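Local atomic coordinates of RavA (Legionella pneumophila str. Paris, PDB entry 6WO6), a protein that is an effector of Legionella pneumophila, probably delivered into the host cell during infection. Residues Q83-I92 and L115-V126. The protein carries 2 engineered substitutions. Sequence-based numbering, arbitrary orientation.
Sequences QAYQVKKRII and LFNNFNKLAIDV
Val87 fits as a knob into a hole formed by Leu115, Phe116, Leu122 and Ala123, a worked example of knobs-into-holes packing in an all-helical fold. Helix 77-92 meets a broken partner, helix 115-118 and helix 120-127 parted at Phe119, and the helical portions 83-92 and 120-126 run in roughly the same direction, their axes crossing at -35° with a closest approach of 9.7 Å. No hydrogen bond crosses between the segments, so van der Waals packing, mostly between apolar side chains, carries the contact. The two methyls of Val87 divide the work: CG1, anti to the backbone N (chi1 172°), meets Phe116 CE2 at 3.7 Å, while CG2 lies against CG and CD1 of Leu115. Leu115 is a knob in return, set among Gln83, Gln86, Val87 and Arg90, with its CD2 approaching Arg90 NH1. Ile91 CG2 packs on Val126 CG1 at 3.7 Å, and Lys88 lays its CD against Val126 CG2 and runs on, extended, to NZ, which hydrogen-bonds the carbonyl oxygens of Val49 and Cys52. Helix 38-51 packs against Ala84, Phe119 and Leu122.

Aromatic contacts come from Phe116 and from Phe119 at the break. Phe119, at the N-cap of helix 120-127, turns one face to the Gln83-Ala84 peptide, and its CE1 lies 3.5 Å from Gln83 CB; the Gln83 amide plane stands 71° from the ring. Asn120 ND2 bridges the break with a 3.0 Å hydrogen bond to Phe116 O. The Phe116 ring, stacked with Phe111, receives Ile91 CD1 at its edge, near the ring plane and 3.6 Å from Phe116 CE2.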
ATOM      1  N   GLN A  83     -12.723  11.471 -26.748  1.00 68.29           N
ATOM      2  CA  GLN A  83     -11.562  11.819 -25.933  1.00 67.23           C
ATOM      3  C   GLN A  83     -11.871  11.681 -24.444  1.00 63.25           C
ATOM      4  O   GLN A  83     -11.024  11.221 -23.664  1.00 63.04           O
ATOM      5  CB  GLN A  83     -11.090  13.233 -26.266  1.00 69.22           C
ATOM      6  CG  GLN A  83     -10.406  13.355 -27.618  1.00 74.03           C
ATOM      7  CD  GLN A  83     -10.029  14.788 -27.957  1.00 78.05           C
ATOM      8  OE1 GLN A  83      -8.876  15.192 -27.805  1.00 79.32           O
ATOM      9  NE2 GLN A  83     -11.002  15.560 -28.425  1.00 79.60           N
ATOM     10  N   ALA A  84     -13.082  12.066 -24.029  1.00 60.94           N
ATOM     11  CA  ALA A  84     -13.458  11.928 -22.625  1.00 59.26           C
ATOM     12  C   ALA A  84     -13.531  10.459 -22.215  1.00 60.82           C
ATOM     13  O   ALA A  84     -13.055  10.083 -21.129  1.00 58.83           O
ATOM     14  CB  ALA A  84     -14.792  12.627 -22.370  1.00 58.17           C
ATOM     15  N   TYR A  85     -14.137   9.620 -23.063  1.00 63.55           N
ATOM     16  CA  TYR A  85     -14.142   8.186 -22.796  1.00 65.44           C
ATOM     17  C   TYR A  85     -12.723   7.647 -22.691  1.00 68.19           C
ATOM     18  O   TYR A  85     -12.443   6.789 -21.849  1.00 68.52           O
ATOM     19  CB  TYR A  85     -14.912   7.430 -23.879  1.00 67.08           C
ATOM     20  CG  TYR A  85     -14.673   5.931 -23.836  1.00 68.12           C
ATOM     21  CD1 TYR A  85     -15.355   5.124 -22.934  1.00 68.48           C
ATOM     22  CD2 TYR A  85     -13.755   5.326 -24.687  1.00 70.54           C
ATOM     23  CE1 TYR A  85     -15.135   3.758 -22.883  1.00 70.59           C
ATOM     24  CE2 TYR A  85     -13.527   3.962 -24.642  1.00 73.33           C
ATOM     25  CZ  TYR A  85     -14.219   3.182 -23.739  1.00 72.94           C
ATOM     26  OH  TYR A  85     -13.998   1.823 -23.693  1.00 74.79           O
ATOM     27  N   GLN A  86     -11.820   8.125 -23.551  1.00 70.85           N
ATOM     28  CA  GLN A  86     -10.430   7.683 -23.494  1.00 71.34           C
ATOM     29  C   GLN A  86      -9.806   8.023 -22.147  1.00 66.52           C
ATOM     30  O   GLN A  86      -9.147   7.181 -21.523  1.00 66.94           O
ATOM     31  CB  GLN A  86      -9.632   8.321 -24.632  1.00 76.53           C
ATOM     32  CG  GLN A  86      -9.894   7.711 -25.996  1.00 82.42           C
ATOM     33  CD  GLN A  86      -9.275   6.337 -26.140  1.00 87.97           C
ATOM     34  OE1 GLN A  86      -8.082   6.207 -26.412  1.00 91.63           O
ATOM     35  NE2 GLN A  86     -10.084   5.301 -25.955  1.00 88.86           N
ATOM     36  N   VAL A  87     -10.006   9.260 -21.688  1.00 62.50           N
ATOM     37  CA  VAL A  87      -9.467   9.674 -20.392  1.00 60.12           C
ATOM     38  C   VAL A  87      -9.964   8.749 -19.286  1.00 57.08           C
ATOM     39  O   VAL A  87      -9.171   8.185 -18.515  1.00 57.23           O
ATOM     40  CB  VAL A  87      -9.830  11.142 -20.102  1.00 61.33           C
ATOM     41  CG1 VAL A  87      -9.445  11.509 -18.674  1.00 61.26           C
ATOM     42  CG2 VAL A  87      -9.146  12.063 -21.097  1.00 63.50           C
ATOM     43  N   LYS A  88     -11.285   8.572 -19.195  1.00 55.23           N
ATOM     44  CA  LYS A  88     -11.827   7.776 -18.098  1.00 53.36           C
ATOM     45  C   LYS A  88     -11.410   6.311 -18.204  1.00 55.09           C
ATOM     46  O   LYS A  88     -11.099   5.677 -17.188  1.00 53.54           O
ATOM     47  CB  LYS A  88     -13.349   7.896 -18.041  1.00 53.65           C
ATOM     48  CG  LYS A  88     -13.977   7.009 -16.971  1.00 55.53           C
ATOM     49  CD  LYS A  88     -15.175   7.663 -16.304  1.00 55.61           C
ATOM     50  CE  LYS A  88     -15.845   6.706 -15.324  1.00 54.79           C
ATOM     51  NZ  LYS A  88     -17.028   7.321 -14.657  1.00 54.41           N
ATOM     52  N   LYS A  89     -11.390   5.756 -19.417  1.00 56.63           N
ATOM     53  CA  LYS A  89     -11.016   4.358 -19.592  1.00 57.24           C
ATOM     54  C   LYS A  89      -9.568   4.127 -19.181  1.00 57.44           C
ATOM     55  O   LYS A  89      -9.261   3.174 -18.453  1.00 55.88           O
ATOM     56  CB  LYS A  89     -11.241   3.937 -21.047  1.00 60.36           C
ATOM     57  CG  LYS A  89     -10.870   2.495 -21.354  1.00 65.96           C
ATOM     58  CD  LYS A  89     -11.741   1.531 -20.566  1.00 71.48           C
ATOM     59  CE  LYS A  89     -10.901   0.505 -19.819  1.00 76.36           C
ATOM     60  NZ  LYS A  89     -11.682  -0.168 -18.742  1.00 77.74           N
ATOM     61  N   ARG A  90      -8.661   5.002 -19.626  1.00 59.21           N
ATOM     62  CA  ARG A  90      -7.253   4.823 -19.299  1.00 61.34           C
ATOM     63  C   ARG A  90      -6.981   5.041 -17.817  1.00 61.14           C
ATOM     64  O   ARG A  90      -6.084   4.401 -17.258  1.00 61.71           O
ATOM     65  CB  ARG A  90      -6.392   5.761 -20.144  1.00 62.70           C
ATOM     66  CG  ARG A  90      -6.408   5.424 -21.622  1.00 66.17           C
ATOM     67  CD  ARG A  90      -5.534   6.368 -22.420  1.00 69.31           C
ATOM     68  NE  ARG A  90      -5.666   6.129 -23.853  1.00 74.77           N
ATOM     69  CZ  ARG A  90      -5.010   6.807 -24.787  1.00 79.73           C
ATOM     70  NH1 ARG A  90      -4.170   7.772 -24.440  1.00 80.86           N
ATOM     71  NH2 ARG A  90      -5.193   6.520 -26.069  1.00 82.93           N
ATOM     72  N   ILE A  91      -7.738   5.924 -17.158  1.00 60.29           N
ATOM     73  CA  ILE A  91      -7.528   6.098 -15.724  1.00 58.98           C
ATOM     74  C   ILE A  91      -8.091   4.912 -14.946  1.00 59.39           C
ATOM     75  O   ILE A  91      -7.441   4.390 -14.034  1.00 58.82           O
ATOM     76  CB  ILE A  91      -8.130   7.431 -15.247  1.00 57.28           C
ATOM     77  CG1 ILE A  91      -7.276   8.597 -15.744  1.00 60.03           C
ATOM     78  CG2 ILE A  91      -8.241   7.453 -13.728  1.00 54.27           C
ATOM     79  CD1 ILE A  91      -7.852   9.958 -15.419  1.00 61.51           C
ATOM     80  N   ILE A  92      -9.295   4.457 -15.298  1.00 60.28           N
ATOM     81  CA  ILE A  92      -9.940   3.395 -14.532  1.00 59.98           C
ATOM     82  C   ILE A  92      -9.260   2.050 -14.768  1.00 63.62           C
ATOM     83  O   ILE A  92      -9.247   1.190 -13.879  1.00 61.78           O
ATOM     84  CB  ILE A  92     -11.446   3.364 -14.865  1.00 58.55           C
ATOM     85  CG1 ILE A  92     -12.200   4.345 -13.963  1.00 57.02           C
ATOM     86  CG2 ILE A  92     -12.027   1.961 -14.751  1.00 59.63           C
ATOM     87  CD1 ILE A  92     -11.927   4.148 -12.486  1.00 56.63           C
ATOM     88  N   LEU A 115      -3.995  15.307 -24.127  1.00 77.99           N
ATOM     89  CA  LEU A 115      -5.275  14.675 -23.818  1.00 74.48           C
ATOM     90  C   LEU A 115      -5.664  14.923 -22.365  1.00 75.14           C
ATOM     91  O   LEU A 115      -6.805  15.302 -22.070  1.00 74.67           O
ATOM     92  CB  LEU A 115      -5.216  13.175 -24.113  1.00 70.27           C
ATOM     93  CG  LEU A 115      -6.471  12.382 -23.735  1.00 64.37           C
ATOM     94  CD1 LEU A 115      -7.682  12.922 -24.475  1.00 64.63           C
ATOM     95  CD2 LEU A 115      -6.293  10.897 -24.007  1.00 62.52           C
ATOM     96  N   PHE A 116      -4.723  14.719 -21.441  1.00 74.84           N
ATOM     97  CA  PHE A 116      -4.957  14.983 -20.026  1.00 71.97           C
ATOM     98  C   PHE A 116      -4.698  16.435 -19.645  1.00 75.45           C
ATOM     99  O   PHE A 116      -4.842  16.787 -18.469  1.00 76.57           O
ATOM    100  CB  PHE A 116      -4.096  14.049 -19.170  1.00 68.53           C
ATOM    101  CG  PHE A 116      -4.556  12.618 -19.193  1.00 64.70           C
ATOM    102  CD1 PHE A 116      -4.170  11.771 -20.217  1.00 65.23           C
ATOM    103  CD2 PHE A 116      -5.383  12.124 -18.200  1.00 62.21           C
ATOM    104  CE1 PHE A 116      -4.596  10.459 -20.247  1.00 64.19           C
ATOM    105  CE2 PHE A 116      -5.812  10.812 -18.225  1.00 61.35           C
ATOM    106  CZ  PHE A 116      -5.417   9.979 -19.251  1.00 62.11           C
ATOM    107  N   ASN A 117      -4.317  17.280 -20.602  1.00 78.55           N
ATOM    108  CA  ASN A 117      -4.228  18.716 -20.380  1.00 81.22           C
ATOM    109  C   ASN A 117      -5.527  19.422 -20.747  1.00 83.45           C
ATOM    110  O   ASN A 117      -5.958  20.339 -20.039  1.00 85.47           O
ATOM    111  CB  ASN A 117      -3.063  19.298 -21.187  1.00 84.33           C
ATOM    112  CG  ASN A 117      -2.835  20.771 -20.905  1.00 87.38           C
ATOM    113  OD1 ASN A 117      -3.028  21.239 -19.783  1.00 85.59           O
ATOM    114  ND2 ASN A 117      -2.420  21.510 -21.929  1.00 92.44           N
ATOM    115  N   ASN A 118      -6.161  19.004 -21.846  1.00 82.72           N
ATOM    116  CA  ASN A 118      -7.462  19.551 -22.213  1.00 82.87           C
ATOM    117  C   ASN A 118      -8.549  19.062 -21.264  1.00 82.73           C
ATOM    118  O   ASN A 118      -9.409  19.842 -20.839  1.00 86.39           O
ATOM    119  CB  ASN A 118      -7.804  19.171 -23.655  1.00 81.67           C
ATOM    120  CG  ASN A 118      -6.859  19.794 -24.664  1.00 81.86           C
ATOM    121  OD1 ASN A 118      -6.492  20.964 -24.550  1.00 83.34           O
ATOM    122  ND2 ASN A 118      -6.459  19.013 -25.662  1.00 80.89           N
ATOM    123  N   PHE A 119      -8.526  17.775 -20.923  1.00 77.78           N
ATOM    124  CA  PHE A 119      -9.509  17.164 -20.031  1.00 72.05           C
ATOM    125  C   PHE A 119      -8.958  16.985 -18.624  1.00 68.85           C
ATOM    126  O   PHE A 119      -9.185  15.954 -17.985  1.00 66.53           O
ATOM    127  CB  PHE A 119      -9.974  15.825 -20.596  1.00 70.80           C
ATOM    128  CG  PHE A 119     -10.715  15.936 -21.899  1.00 73.03           C
ATOM    129  CD1 PHE A 119     -10.028  15.971 -23.102  1.00 75.82           C
ATOM    130  CD2 PHE A 119     -12.099  15.994 -21.921  1.00 72.78           C
ATOM    131  CE1 PHE A 119     -10.708  16.070 -24.303  1.00 76.64           C
ATOM    132  CE2 PHE A 119     -12.787  16.091 -23.121  1.00 73.76           C
ATOM    133  CZ  PHE A 119     -12.090  16.129 -24.313  1.00 75.28           C
ATOM    134  N   ASN A 120      -8.228  17.979 -18.114  1.00 69.36           N
ATOM    135  CA  ASN A 120      -7.611  17.832 -16.799  1.00 69.73           C
ATOM    136  C   ASN A 120      -8.653  17.856 -15.688  1.00 69.63           C
ATOM    137  O   ASN A 120      -8.540  17.104 -14.713  1.00 72.26           O
ATOM    138  CB  ASN A 120      -6.568  18.927 -16.583  1.00 73.61           C
ATOM    139  CG  ASN A 120      -5.654  18.631 -15.413  1.00 75.57           C
ATOM    140  OD1 ASN A 120      -5.911  19.054 -14.284  1.00 77.28           O
ATOM    141  ND2 ASN A 120      -4.578  17.894 -15.674  1.00 75.16           N
ATOM    142  N   LYS A 121      -9.668  18.717 -15.810  1.00 67.16           N
ATOM    143  CA  LYS A 121     -10.761  18.708 -14.841  1.00 63.45           C
ATOM    144  C   LYS A 121     -11.456  17.351 -14.815  1.00 61.07           C
ATOM    145  O   LYS A 121     -11.756  16.815 -13.740  1.00 62.83           O
ATOM    146  CB  LYS A 121     -11.761  19.820 -15.164  1.00 63.27           C
ATOM    147  CG  LYS A 121     -11.143  21.208 -15.269  1.00 65.24           C
ATOM    148  N   LEU A 122     -11.700  16.769 -15.993  1.00 57.40           N
ATOM    149  CA  LEU A 122     -12.298  15.439 -16.056  1.00 53.67           C
ATOM    150  C   LEU A 122     -11.385  14.392 -15.431  1.00 52.86           C
ATOM    151  O   LEU A 122     -11.856  13.479 -14.743  1.00 51.41           O
ATOM    152  CB  LEU A 122     -12.611  15.073 -17.506  1.00 51.59           C
ATOM    153  CG  LEU A 122     -13.054  13.622 -17.706  1.00 51.24           C
ATOM    154  CD1 LEU A 122     -14.417  13.382 -17.073  1.00 51.63           C
ATOM    155  CD2 LEU A 122     -13.063  13.245 -19.174  1.00 52.18           C
ATOM    156  N   ALA A 123     -10.076  14.502 -15.664  1.00 52.98           N
ATOM    157  CA  ALA A 123      -9.134  13.562 -15.063  1.00 51.58           C
ATOM    158  C   ALA A 123      -9.191  13.632 -13.542  1.00 52.83           C
ATOM    159  O   ALA A 123      -9.265  12.602 -12.862  1.00 53.68           O
ATOM    160  CB  ALA A 123      -7.718  13.847 -15.561  1.00 50.97           C
ATOM    161  N   ILE A 124      -9.169  14.847 -12.991  1.00 52.60           N
ATOM    162  CA  ILE A 124      -9.219  15.011 -11.541  1.00 50.69           C
ATOM    163  C   ILE A 124     -10.546  14.509 -10.987  1.00 52.89           C
ATOM    164  O   ILE A 124     -10.601  13.942  -9.888  1.00 53.36           O
ATOM    165  CB  ILE A 124      -8.965  16.482 -11.163  1.00 48.85           C
ATOM    166  CG1 ILE A 124      -7.605  16.939 -11.685  1.00 48.75           C
ATOM    167  CG2 ILE A 124      -9.053  16.670  -9.659  1.00 47.61           C
ATOM    168  CD1 ILE A 124      -6.446  16.119 -11.164  1.00 48.71           C
ATOM    169  N   ASP A 125     -11.637  14.699 -11.736  1.00 56.52           N
ATOM    170  CA  ASP A 125     -12.941  14.234 -11.267  1.00 59.93           C
ATOM    171  C   ASP A 125     -13.029  12.711 -11.276  1.00 58.87           C
ATOM    172  O   ASP A 125     -13.643  12.115 -10.384  1.00 59.80           O
ATOM    173  CB  ASP A 125     -14.055  14.843 -12.117  1.00 64.46           C
ATOM    174  CG  ASP A 125     -14.202  16.336 -11.895  1.00 70.03           C
ATOM    175  OD1 ASP A 125     -13.880  16.798 -10.781  1.00 71.81           O
ATOM    176  OD2 ASP A 125     -14.638  17.045 -12.829  1.00 73.16           O
ATOM    177  N   VAL A 126     -12.428  12.066 -12.278  1.00 56.85           N
ATOM    178  CA  VAL A 126     -12.378  10.607 -12.289  1.00 57.09           C
ATOM    179  C   VAL A 126     -11.492  10.098 -11.158  1.00 58.00           C
ATOM    180  O   VAL A 126     -11.787   9.074 -10.527  1.00 58.52           O
ATOM    181  CB  VAL A 126     -11.901  10.092 -13.661  1.00 56.81           C
ATOM    182  CG1 VAL A 126     -11.711   8.585 -13.633  1.00 56.96           C
ATOM    183  CG2 VAL A 126     -12.899  10.464 -14.738  1.00 58.62           C
TER